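Local coordinates for teicoplanin pseudoaglycone deacetylases Orf2 (Actinoplanes teichomyceticus, PDB 2X9L), which probably removes the N-acetyl group from a sugar of the teicoplanin pseudoaglycone, as a zinc-dependent deacetylase of the PIG-L family, at residues S14-D19 against G159-H164; L73-E78 against S230-L235; E186-A191 against D245-H250. All coordinates share one frame; numbering follows the deposited sequence.

Contact 1. Residues S14-D19 against G159-H164. With ZN (zinc ion), chain B; BOG (octyl beta-D-glucopyranoside), chain C.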
loop_
_atom_site.group_PDB
_atom_site.type_symbol
_atom_site.label_atom_id
_atom_site.label_comp_id
_atom_site.label_asym_id
_atom_site.label_seq_id
_atom_site.Cartn_x
_atom_site.Cartn_y
_atom_site.Cartn_z
ATOM N N SER A 14 0.020 -4.157 1.340
ATOM C CA SER A 14 0.264 -2.729 1.407
ATOM C C SER A 14 1.767 -2.470 1.272
ATOM O O SER A 14 2.564 -3.137 1.912
ATOM C CB SER A 14 -0.244 -2.206 2.760
ATOM O OG SER A 14 -0.144 -0.793 2.867
ATOM N N PRO A 15 2.161 -1.512 0.421
ATOM C CA PRO A 15 3.586 -1.177 0.340
ATOM C C PRO A 15 4.105 -0.641 1.672
ATOM O O PRO A 15 5.082 -1.169 2.206
ATOM C CB PRO A 15 3.641 -0.070 -0.720
ATOM C CG PRO A 15 2.370 -0.224 -1.498
ATOM C CD PRO A 15 1.346 -0.741 -0.533
ATOM N N HIS A 16 3.454 0.398 2.192
ATOM C CA HIS A 16 3.905 1.042 3.421
ATOM C C HIS A 16 2.852 0.972 4.492
ATOM O O HIS A 16 1.705 0.618 4.225
ATOM C CB HIS A 16 4.230 2.523 3.186
ATOM C CG HIS A 16 5.313 2.745 2.180
ATOM N ND1 HIS A 16 5.102 3.407 0.988
ATOM C CD2 HIS A 16 6.614 2.379 2.180
ATOM C CE1 HIS A 16 6.228 3.435 0.300
ATOM N NE2 HIS A 16 7.162 2.827 1.006
ATOM N N LEU A 17 3.249 1.356 5.701
ATOM C CA LEU A 17 2.346 1.375 6.842
ATOM C C LEU A 17 1.417 2.583 6.724
ATOM O O LEU A 17 1.730 3.668 7.200
ATOM C CB LEU A 17 3.144 1.424 8.143
ATOM C CG LEU A 17 4.012 0.170 8.330
ATOM C CD1 LEU A 17 5.138 0.414 9.337
ATOM C CD2 LEU A 17 3.191 -1.079 8.703
ATOM N N ASP A 18 0.313 2.365 6.023
ATOM C CA ASP A 18 -0.820 3.290 5.873
ATOM C C ASP A 18 -1.501 3.190 4.509
ATOM O O ASP A 18 -2.648 3.607 4.352
ATOM C CB ASP A 18 -0.486 4.752 6.179
ATOM C CG ASP A 18 0.506 5.361 5.210
ATOM O OD1 ASP A 18 1.047 4.646 4.335
ATOM O OD2 ASP A 18 0.760 6.581 5.351
ATOM N N ASP A 19 -0.823 2.599 3.533
ATOM C CA ASP A 19 -1.369 2.625 2.174
ATOM C C ASP A 19 -2.701 1.901 2.037
ATOM O O ASP A 19 -3.604 2.405 1.380
ATOM C CB ASP A 19 -0.385 2.053 1.165
ATOM C CG ASP A 19 0.806 2.956 0.930
ATOM O OD1 ASP A 19 0.616 4.139 0.572
ATOM O OD2 ASP A 19 1.937 2.452 1.070
ATOM N N GLY A 159 1.360 7.132 -9.117
ATOM C CA GLY A 159 2.285 8.000 -8.409
ATOM C C GLY A 159 3.721 7.543 -8.556
ATOM O O GLY A 159 4.652 8.319 -8.317
ATOM N N GLU A 160 3.897 6.276 -8.923
ATOM C CA GLU A 160 5.216 5.747 -9.283
ATOM C C GLU A 160 6.238 5.652 -8.153
ATOM O O GLU A 160 7.440 5.580 -8.415
ATOM C CB GLU A 160 5.805 6.563 -10.434
ATOM C CG GLU A 160 4.946 6.548 -11.664
ATOM C CD GLU A 160 5.575 7.314 -12.806
ATOM O OE1 GLU A 160 5.361 8.542 -12.877
ATOM O OE2 GLU A 160 6.291 6.689 -13.615
ATOM N N HIS A 161 5.781 5.625 -6.903
ATOM C CA HIS A 161 6.697 5.349 -5.798
ATOM C C HIS A 161 7.336 3.980 -6.032
ATOM O O HIS A 161 6.633 2.999 -6.292
ATOM C CB HIS A 161 5.970 5.367 -4.447
ATOM C CG HIS A 161 6.900 5.298 -3.272
ATOM N ND1 HIS A 161 6.903 6.238 -2.263
ATOM C CD2 HIS A 161 7.889 4.426 -2.977
ATOM C CE1 HIS A 161 7.845 5.937 -1.386
ATOM N NE2 HIS A 161 8.457 4.837 -1.795
ATOM N N PRO A 162 8.675 3.898 -5.952
ATOM C CA PRO A 162 9.331 2.625 -6.289
ATOM C C PRO A 162 8.924 1.466 -5.373
ATOM O O PRO A 162 8.932 0.317 -5.829
ATOM C CB PRO A 162 10.826 2.927 -6.105
ATOM C CG PRO A 162 10.877 4.166 -5.253
ATOM C CD PRO A 162 9.641 4.948 -5.583
ATOM N N ASP A 163 8.593 1.753 -4.114
ATOM C CA ASP A 163 8.142 0.720 -3.192
ATOM C C ASP A 163 6.757 0.212 -3.616
ATOM O O ASP A 163 6.449 -0.970 -3.469
ATOM C CB ASP A 163 8.067 1.242 -1.746
ATOM C CG ASP A 163 9.442 1.498 -1.131
ATOM O OD1 ASP A 163 10.448 0.993 -1.677
ATOM O OD2 ASP A 163 9.513 2.203 -0.100
ATOM N N HIS A 164 5.916 1.106 -4.136
ATOM C CA HIS A 164 4.603 0.676 -4.618
ATOM C C HIS A 164 4.739 -0.193 -5.852
ATOM O O HIS A 164 4.044 -1.208 -6.000
ATOM C CB HIS A 164 3.692 1.871 -4.923
ATOM C CG HIS A 164 3.260 2.614 -3.699
ATOM N ND1 HIS A 164 1.987 3.123 -3.542
ATOM C CD2 HIS A 164 3.926 2.898 -2.553
ATOM C CE1 HIS A 164 1.894 3.704 -2.360
ATOM N NE2 HIS A 164 3.056 3.583 -1.740
HETATM ZN ZN ZN B . 3.143 4.144 0.397
HETATM C C1 BOG C . 6.471 8.398 0.979
HETATM O O1 BOG C . 6.129 9.014 -0.227
HETATM C C2 BOG C . 5.362 7.686 1.765
HETATM O O2 BOG C . 4.120 8.308 1.843
HETATM C C3 BOG C . 5.797 6.829 2.963
HETATM O O3 BOG C . 4.867 6.012 3.551
HETATM C C4 BOG C . 7.269 6.380 3.032
HETATM O O4 BOG C . 7.700 5.838 4.237
HETATM C C5 BOG C . 8.293 7.147 2.174
HETATM O O5 BOG C . 7.817 7.934 1.071
HETATM C C6 BOG C . 9.653 6.540 1.983
HETATM O O6 BOG C . 9.585 5.477 1.106
HETATM C "C1'" BOG C . 7.055 9.862 -0.824
HETATM C "C2'" BOG C . 6.622 10.508 -2.118
HETATM C "C3'" BOG C . 7.245 10.026 -3.400
HETATM C "C4'" BOG C . 8.663 10.463 -3.702
HETATM C "C5'" BOG C . 9.425 9.749 -4.805
HETATM C "C6'" BOG C . 10.831 9.290 -4.509
HETATM C "C7'" BOG C . 11.023 7.897 -3.967
HETATM C "C8'" BOG C . 10.820 7.656 -2.501
HETATM O O HOH W 1 2.630 5.767 2.083
#
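The loop that follows strand 9-14 meets the start of helix 162-177 with Pro15 and His164 as the nearest pair, their CA atoms 5.4 Å apart. A zinc ion joins the two segments: His16 offers ND1, His164 offers NE2 at 2.2 Å from the metal, and Asp19 chelates it unequally, with OD2 at 2.2 Å and OD1 at 2.5 Å. A metal-bound water donates to Asp18 OD1 and bonds to O2 and O3 of the octyl glucoside, and so links the sugar to the metal. The far nitrogen of His16 is fixed as well: NE2 donates to Asp163 OD2 (2.7 Å, 162°), almost in the ring plane and on the anti lone pair of the carboxylate. With the proton on NE2, the ND1 lone pair is available to the metal, and the two bonds together fix the ring's rotation. His16 turns its CE1 edge to a face of the His161 ring in a T-shaped stack, planes 65° apart. His161, its CG anti to the backbone N (chi1 -171°), stands between that edge and the end of the octyl tail. Pro15 CG sits over the centre of the His164 ring, a CH-pi contact 3.7 Å from the centroid. This is the zinc centre of the PIG-L fold at the carboxyl ends of parallel strands: Asp187, beyond strand 182-185, accepts from His164 ND1, and Cys155 of strand 151-155 packs against Pro15 and His164.

Contact 2. Residues L73-E78 against S230-L235. With BOG (octyl beta-D-glucopyranoside), chain C.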
loop_
_atom_site.group_PDB
_atom_site.type_symbol
_atom_site.label_atom_id
_atom_site.label_comp_id
_atom_site.label_asym_id
_atom_site.label_seq_id
_atom_site.Cartn_x
_atom_site.Cartn_y
_atom_site.Cartn_z
ATOM N N LEU A 73 9.252 1.481 14.416
ATOM C CA LEU A 73 8.511 1.044 15.596
ATOM C C LEU A 73 7.253 1.889 15.777
ATOM O O LEU A 73 6.170 1.344 16.011
ATOM C CB LEU A 73 9.377 1.115 16.858
ATOM C CG LEU A 73 8.879 0.365 18.103
ATOM C CD1 LEU A 73 9.863 0.521 19.258
ATOM C CD2 LEU A 73 7.512 0.840 18.532
ATOM N N TYR A 74 7.400 3.211 15.699
ATOM C CA TYR A 74 6.264 4.127 15.826
ATOM C C TYR A 74 5.189 3.820 14.784
ATOM O O TYR A 74 4.009 3.783 15.093
ATOM C CB TYR A 74 6.698 5.577 15.651
ATOM C CG TYR A 74 7.180 6.273 16.907
ATOM C CD1 TYR A 74 8.476 6.078 17.381
ATOM C CD2 TYR A 74 6.352 7.163 17.594
ATOM C CE1 TYR A 74 8.931 6.723 18.525
ATOM C CE2 TYR A 74 6.801 7.820 18.737
ATOM C CZ TYR A 74 8.090 7.590 19.197
ATOM O OH TYR A 74 8.552 8.235 20.329
ATOM N N ARG A 75 5.605 3.617 13.538
ATOM C CA ARG A 75 4.627 3.385 12.469
ATOM C C ARG A 75 3.956 2.021 12.577
ATOM O O ARG A 75 2.778 1.870 12.263
ATOM C CB ARG A 75 5.278 3.544 11.092
ATOM C CG ARG A 75 5.811 4.937 10.835
ATOM C CD ARG A 75 6.283 5.076 9.389
ATOM N NE ARG A 75 5.175 4.992 8.441
ATOM C CZ ARG A 75 5.323 5.132 7.123
ATOM N NH1 ARG A 75 6.535 5.339 6.615
ATOM N NH2 ARG A 75 4.277 5.054 6.318
ATOM N N ARG A 76 4.698 1.015 13.019
ATOM C CA ARG A 76 4.095 -0.287 13.209
ATOM C C ARG A 76 2.968 -0.187 14.242
ATOM O O ARG A 76 1.907 -0.758 14.065
ATOM C CB ARG A 76 5.134 -1.306 13.673
ATOM C CG ARG A 76 6.033 -1.851 12.558
ATOM C CD ARG A 76 6.961 -2.918 13.116
ATOM N NE ARG A 76 7.753 -3.595 12.083
ATOM C CZ ARG A 76 8.327 -4.787 12.249
ATOM N NH1 ARG A 76 8.179 -5.444 13.392
ATOM N NH2 ARG A 76 9.033 -5.335 11.268
ATOM N N LYS A 77 3.204 0.529 15.329
ATOM C CA LYS A 77 2.161 0.704 16.344
ATOM C C LYS A 77 0.945 1.449 15.806
ATOM O O LYS A 77 -0.195 1.114 16.132
ATOM C CB LYS A 77 2.728 1.420 17.576
ATOM C CG LYS A 77 3.747 0.571 18.313
ATOM C CD LYS A 77 4.233 1.246 19.578
ATOM C CE LYS A 77 4.980 0.261 20.452
ATOM N NZ LYS A 77 5.558 0.917 21.657
ATOM N N GLU A 78 1.187 2.465 14.987
ATOM C CA GLU A 78 0.088 3.182 14.352
ATOM C C GLU A 78 -0.728 2.234 13.484
ATOM O O GLU A 78 -1.961 2.267 13.486
ATOM C CB GLU A 78 0.624 4.329 13.488
ATOM C CG GLU A 78 1.184 5.457 14.294
ATOM C CD GLU A 78 1.738 6.583 13.441
ATOM O OE1 GLU A 78 1.962 6.392 12.215
ATOM O OE2 GLU A 78 1.958 7.665 14.013
ATOM N N SER A 230 -0.867 9.070 12.997
ATOM C CA SER A 230 -0.604 10.473 13.330
ATOM C C SER A 230 0.690 11.015 12.722
ATOM O O SER A 230 0.764 12.176 12.320
ATOM C CB SER A 230 -0.631 10.679 14.849
ATOM O OG SER A 230 0.176 9.723 15.499
ATOM N N SER A 231 1.707 10.168 12.627
ATOM C CA SER A 231 2.989 10.600 12.088
ATOM C C SER A 231 2.891 11.068 10.635
ATOM O O SER A 231 3.695 11.881 10.191
ATOM C CB SER A 231 4.017 9.471 12.186
ATOM O OG SER A 231 3.633 8.390 11.351
ATOM N N GLN A 232 1.914 10.544 9.899
ATOM C CA GLN A 232 1.812 10.811 8.472
ATOM C C GLN A 232 0.884 11.992 8.184
ATOM O O GLN A 232 0.794 12.449 7.053
ATOM C CB GLN A 232 1.316 9.559 7.737
ATOM C CG GLN A 232 2.157 8.324 7.999
ATOM C CD GLN A 232 3.605 8.523 7.610
ATOM O OE1 GLN A 232 3.910 8.874 6.467
ATOM N NE2 GLN A 232 4.513 8.339 8.574
HETATM N N MSE A 233 0.213 12.503 9.213
HETATM C CA MSE A 233 -0.866 13.462 8.977
HETATM C C MSE A 233 -0.407 14.784 8.390
HETATM O O MSE A 233 -1.058 15.324 7.493
HETATM C CB MSE A 233 -1.715 13.671 10.231
HETATM C CG MSE A 233 -2.555 12.447 10.604
HETATM SE SE MSE A 233 -3.826 11.967 9.216
HETATM C CE MSE A 233 -5.036 13.499 9.367
ATOM N N VAL A 234 0.706 15.317 8.875
ATOM C CA VAL A 234 1.211 16.553 8.297
ATOM C C VAL A 234 1.556 16.325 6.826
ATOM O O VAL A 234 1.136 17.091 5.951
ATOM C CB VAL A 234 2.437 17.104 9.062
ATOM C CG1 VAL A 234 3.130 18.182 8.245
ATOM C CG2 VAL A 234 2.015 17.648 10.423
ATOM N N LEU A 235 2.314 15.265 6.561
ATOM C CA LEU A 235 2.730 14.929 5.200
ATOM C C LEU A 235 1.527 14.755 4.272
ATOM O O LEU A 235 1.487 15.321 3.173
ATOM C CB LEU A 235 3.597 13.659 5.206
ATOM C CG LEU A 235 4.141 13.115 3.876
ATOM C CD1 LEU A 235 5.215 14.030 3.303
ATOM C CD2 LEU A 235 4.703 11.708 4.042
HETATM C C1 BOG C . 6.471 8.398 0.979
HETATM O O1 BOG C . 6.129 9.014 -0.227
HETATM C C2 BOG C . 5.362 7.686 1.765
HETATM O O2 BOG C . 4.120 8.308 1.843
HETATM C C3 BOG C . 5.797 6.829 2.963
HETATM O O3 BOG C . 4.867 6.012 3.551
HETATM C C4 BOG C . 7.269 6.380 3.032
HETATM O O4 BOG C . 7.700 5.838 4.237
HETATM C C5 BOG C . 8.293 7.147 2.174
HETATM O O5 BOG C . 7.817 7.934 1.071
HETATM C C6 BOG C . 9.653 6.540 1.983
HETATM O O6 BOG C . 9.585 5.477 1.106
HETATM C "C1'" BOG C . 7.055 9.862 -0.824
HETATM C "C2'" BOG C . 6.622 10.508 -2.118
HETATM C "C3'" BOG C . 7.245 10.026 -3.400
HETATM C "C4'" BOG C . 8.663 10.463 -3.702
HETATM C "C5'" BOG C . 9.425 9.749 -4.805
HETATM C "C6'" BOG C . 10.831 9.290 -4.509
HETATM C "C7'" BOG C . 11.023 7.897 -3.967
HETATM C "C8'" BOG C . 10.820 7.656 -2.501
HETATM O O HOH W 2 2.142 7.667 16.570
#
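The carboxylate of Glu78 is gripped at both oxygens by Ser231: the hydroxyl OG donates to OE1 at 2.7 Å, and the backbone N donates to OE2 at 2.9 Å. Both donors come from the syn side, the amide the more tilted, 27° out of the carboxylate plane. A water also bonds to OE2 and Ser230 OG. Gln232 NE2 in turn donates to Ser231 OG at 2.9 Å. With an alanine at Glu78, the amide and hydroxyl of Ser231 would probably be left without the carboxylate they share, weakening the hold of helix 71-86 on this turn. The turn leads into helix 233-237, and Arg75, backed by Gln232, lines the octyl glucoside site beside the zinc centre. There the Gln232 amide lies over one face of the Arg75 guanidinium, planes 11° apart, with Gln232 NE2 3.4 Å from Arg75 NE; both are donors, so no hydrogen bond forms, and the near-parallel planes make it an offset stack. A bend at chi3 (67°) turns the guanidinium edge to the ligand, where Arg75 NH1 donates to O4 at 2.7 Å and NH2 to O3 at 3.0 Å. Arg75 NH2 also bonds to Leu17 O, and Trp63 makes a cation-pi contact.

Contact 3. Residues E186-A191 against D245-H250. With BOG (octyl beta-D-glucopyranoside), chain C.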
loop_
_atom_site.group_PDB
_atom_site.type_symbol
_atom_site.label_atom_id
_atom_site.label_comp_id
_atom_site.label_asym_id
_atom_site.label_seq_id
_atom_site.Cartn_x
_atom_site.Cartn_y
_atom_site.Cartn_z
ATOM N N GLU A 186 -6.878 2.017 -6.325
ATOM C CA GLU A 186 -6.375 3.332 -6.697
ATOM C C GLU A 186 -5.592 3.945 -5.528
ATOM O O GLU A 186 -6.159 4.221 -4.464
ATOM C CB GLU A 186 -7.557 4.220 -7.082
ATOM C CG GLU A 186 -7.157 5.559 -7.591
ATOM C CD GLU A 186 -8.343 6.404 -7.964
ATOM O OE1 GLU A 186 -8.246 7.117 -8.983
ATOM O OE2 GLU A 186 -9.362 6.348 -7.241
ATOM N N ASP A 187 -4.285 4.137 -5.707
ATOM C CA ASP A 187 -3.458 4.659 -4.609
ATOM C C ASP A 187 -3.947 6.018 -4.152
ATOM O O ASP A 187 -3.999 6.953 -4.942
ATOM C CB ASP A 187 -1.982 4.792 -5.017
ATOM C CG ASP A 187 -1.431 3.531 -5.631
ATOM O OD1 ASP A 187 -1.966 3.121 -6.684
ATOM O OD2 ASP A 187 -0.460 2.957 -5.066
ATOM N N LEU A 188 -4.279 6.140 -2.868
ATOM C CA LEU A 188 -4.648 7.451 -2.311
ATOM C C LEU A 188 -3.647 7.878 -1.240
ATOM O O LEU A 188 -3.132 7.034 -0.508
ATOM C CB LEU A 188 -6.057 7.393 -1.720
ATOM C CG LEU A 188 -7.177 6.999 -2.685
ATOM C CD1 LEU A 188 -8.478 6.726 -1.942
ATOM C CD2 LEU A 188 -7.390 8.092 -3.719
ATOM N N PRO A 189 -3.376 9.189 -1.133
ATOM C CA PRO A 189 -3.979 10.281 -1.913
ATOM C C PRO A 189 -3.278 10.560 -3.244
ATOM O O PRO A 189 -3.608 11.554 -3.895
ATOM C CB PRO A 189 -3.795 11.480 -0.993
ATOM C CG PRO A 189 -2.499 11.194 -0.319
ATOM C CD PRO A 189 -2.542 9.712 -0.034
ATOM N N TYR A 190 -2.358 9.698 -3.660
ATOM C CA TYR A 190 -1.569 9.965 -4.870
ATOM C C TYR A 190 -2.437 10.249 -6.090
ATOM O O TYR A 190 -2.108 11.107 -6.909
ATOM C CB TYR A 190 -0.650 8.790 -5.190
ATOM C CG TYR A 190 0.363 8.493 -4.120
ATOM C CD1 TYR A 190 0.025 7.733 -3.002
ATOM C CD2 TYR A 190 1.672 8.945 -4.237
ATOM C CE1 TYR A 190 0.959 7.452 -2.020
ATOM C CE2 TYR A 190 2.619 8.666 -3.259
ATOM C CZ TYR A 190 2.254 7.919 -2.157
ATOM O OH TYR A 190 3.191 7.637 -1.182
ATOM N N ALA A 191 -3.535 9.515 -6.221
ATOM C CA ALA A 191 -4.320 9.568 -7.447
ATOM C C ALA A 191 -5.009 10.906 -7.593
ATOM O O ALA A 191 -5.538 11.228 -8.654
ATOM C CB ALA A 191 -5.328 8.445 -7.488
ATOM N N ASP A 245 -11.134 16.112 2.995
ATOM C CA ASP A 245 -11.912 16.812 1.975
ATOM C C ASP A 245 -11.523 16.334 0.571
ATOM O O ASP A 245 -12.383 16.131 -0.289
ATOM C CB ASP A 245 -11.719 18.325 2.087
ATOM C CG ASP A 245 -12.368 18.908 3.328
ATOM O OD1 ASP A 245 -13.220 18.232 3.947
ATOM O OD2 ASP A 245 -12.024 20.053 3.686
ATOM N N ARG A 246 -10.225 16.147 0.348
ATOM C CA ARG A 246 -9.739 15.718 -0.957
ATOM C C ARG A 246 -10.174 14.294 -1.254
ATOM O O ARG A 246 -10.506 13.968 -2.388
ATOM C CB ARG A 246 -8.212 15.830 -1.028
ATOM C CG ARG A 246 -7.706 17.233 -1.295
ATOM C CD ARG A 246 -6.183 17.262 -1.284
ATOM N NE ARG A 246 -5.660 16.919 0.040
ATOM C CZ ARG A 246 -4.385 17.035 0.404
ATOM N NH1 ARG A 246 -3.478 17.492 -0.457
ATOM N NH2 ARG A 246 -4.019 16.699 1.632
ATOM N N LEU A 247 -10.174 13.450 -0.225
ATOM C CA LEU A 247 -10.624 12.076 -0.396
ATOM C C LEU A 247 -12.114 12.050 -0.717
ATOM O O LEU A 247 -12.551 11.295 -1.571
ATOM C CB LEU A 247 -10.325 11.226 0.841
ATOM C CG LEU A 247 -8.848 10.999 1.170
ATOM C CD1 LEU A 247 -8.733 10.136 2.410
ATOM C CD2 LEU A 247 -8.116 10.345 0.002
ATOM N N ASP A 248 -12.885 12.890 -0.035
ATOM C CA ASP A 248 -14.322 12.979 -0.291
ATOM C C ASP A 248 -14.571 13.469 -1.716
ATOM O O ASP A 248 -15.359 12.890 -2.456
ATOM C CB ASP A 248 -15.000 13.920 0.711
ATOM C CG ASP A 248 -15.272 13.260 2.045
ATOM O OD1 ASP A 248 -15.434 12.019 2.096
ATOM O OD2 ASP A 248 -15.343 13.989 3.059
ATOM N N GLU A 249 -13.875 14.530 -2.099
ATOM C CA GLU A 249 -14.037 15.098 -3.436
ATOM C C GLU A 249 -13.652 14.085 -4.509
ATOM O O GLU A 249 -14.292 14.003 -5.557
ATOM C CB GLU A 249 -13.192 16.358 -3.581
ATOM C CG GLU A 249 -13.243 16.997 -4.969
ATOM C CD GLU A 249 -14.663 17.276 -5.442
ATOM O OE1 GLU A 249 -14.852 17.486 -6.660
ATOM O OE2 GLU A 249 -15.595 17.279 -4.603
ATOM N N HIS A 250 -12.606 13.309 -4.246
ATOM C CA HIS A 250 -12.179 12.306 -5.206
ATOM C C HIS A 250 -13.269 11.265 -5.433
ATOM O O HIS A 250 -13.554 10.892 -6.571
ATOM C CB HIS A 250 -10.870 11.636 -4.765
ATOM C CG HIS A 250 -10.246 10.789 -5.829
ATOM N ND1 HIS A 250 -9.557 11.329 -6.896
ATOM C CD2 HIS A 250 -10.221 9.447 -6.005
ATOM C CE1 HIS A 250 -9.127 10.355 -7.677
ATOM N NE2 HIS A 250 -9.523 9.203 -7.164
HETATM C C1 BOG C . 6.471 8.398 0.979
HETATM O O1 BOG C . 6.129 9.014 -0.227
HETATM C C2 BOG C . 5.362 7.686 1.765
HETATM O O2 BOG C . 4.120 8.308 1.843
HETATM C C3 BOG C . 5.797 6.829 2.963
HETATM O O3 BOG C . 4.867 6.012 3.551
HETATM C C4 BOG C . 7.269 6.380 3.032
HETATM O O4 BOG C . 7.700 5.838 4.237
HETATM C C5 BOG C . 8.293 7.147 2.174
HETATM O O5 BOG C . 7.817 7.934 1.071
HETATM C C6 BOG C . 9.653 6.540 1.983
HETATM O O6 BOG C . 9.585 5.477 1.106
HETATM C "C1'" BOG C . 7.055 9.862 -0.824
HETATM C "C2'" BOG C . 6.622 10.508 -2.118
HETATM C "C3'" BOG C . 7.245 10.026 -3.400
HETATM C "C4'" BOG C . 8.663 10.463 -3.702
HETATM C "C5'" BOG C . 9.425 9.749 -4.805
HETATM C "C6'" BOG C . 10.831 9.290 -4.509
HETATM C "C7'" BOG C . 11.023 7.897 -3.967
HETATM C "C8'" BOG C . 10.820 7.656 -2.501
#
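His250 NE2 faces both carboxylate oxygens of Glu186, lying 2.9 Å from OE2 and 3.0 Å from OE1. The two hydrogen bonds are weak and bent, because one N-H is shared between two acceptors and points straight at neither. The ring presents its edge to the carboxylate, whose plane is turned 56° from its own. Glu186 reaches across with an extended chain, its CG anti to the backbone N (chi1 -175°). His250 advances from the opposite direction, its CG likewise anti to the backbone N (chi1 -169°), and the two groups meet between the loop and helix 243-254. Leu188 lies beside this pair, its CD2 packed obliquely against the ring at 3.9 Å from His250 CD2. On the CE1 side of the ring, the carbonyl O of Ala191 approaches His250 CE1 to 3.8 Å. About one turn earlier in the helix, Leu247 CD2 rests against CB and CD1 of Leu188, an apolar contact of 4.0 Å to Leu188 CB. Phe223 and Lys222 of helix 216-227 extend this packing, touching Leu247 and Leu188 respectively. The loop then turns through a cis peptide before Pro189 toward the zinc site of contact 1, where Tyr190 OH accepts a hydrogen bond from O2 of the octyl glucoside. Both Glu186 and His250 are seen to bind zinc in a structure of this protein, at a site distinct from the one at His16. Here the carboxylate and the imidazole contact each other directly, so the pair is consistent with a peripheral metal site whose ligands hydrogen-bond when no zinc lies between them.

From the N terminus, the loop after strand 9-14 supplies the first half of contact 1, whose partner arrives only at the start of helix 162-177. Within that long loop, helix 71-86 opens contact 2, which closes at 230-235, so the two contacts cross. Contact 3 opens in the loop after strand 182-185, once contact 1 is complete, and closes on helix 243-254 beyond the end of contact 2, which it therefore also crosses. Contact 1 touches both others, its loop 14-19 meeting helix 71-86 and its helix start meeting loop 186-191. Residues of each contact reach the octyl glucoside, Tyr190 doing so for contact 3, while helix 243-254 packs against the loop that carries it.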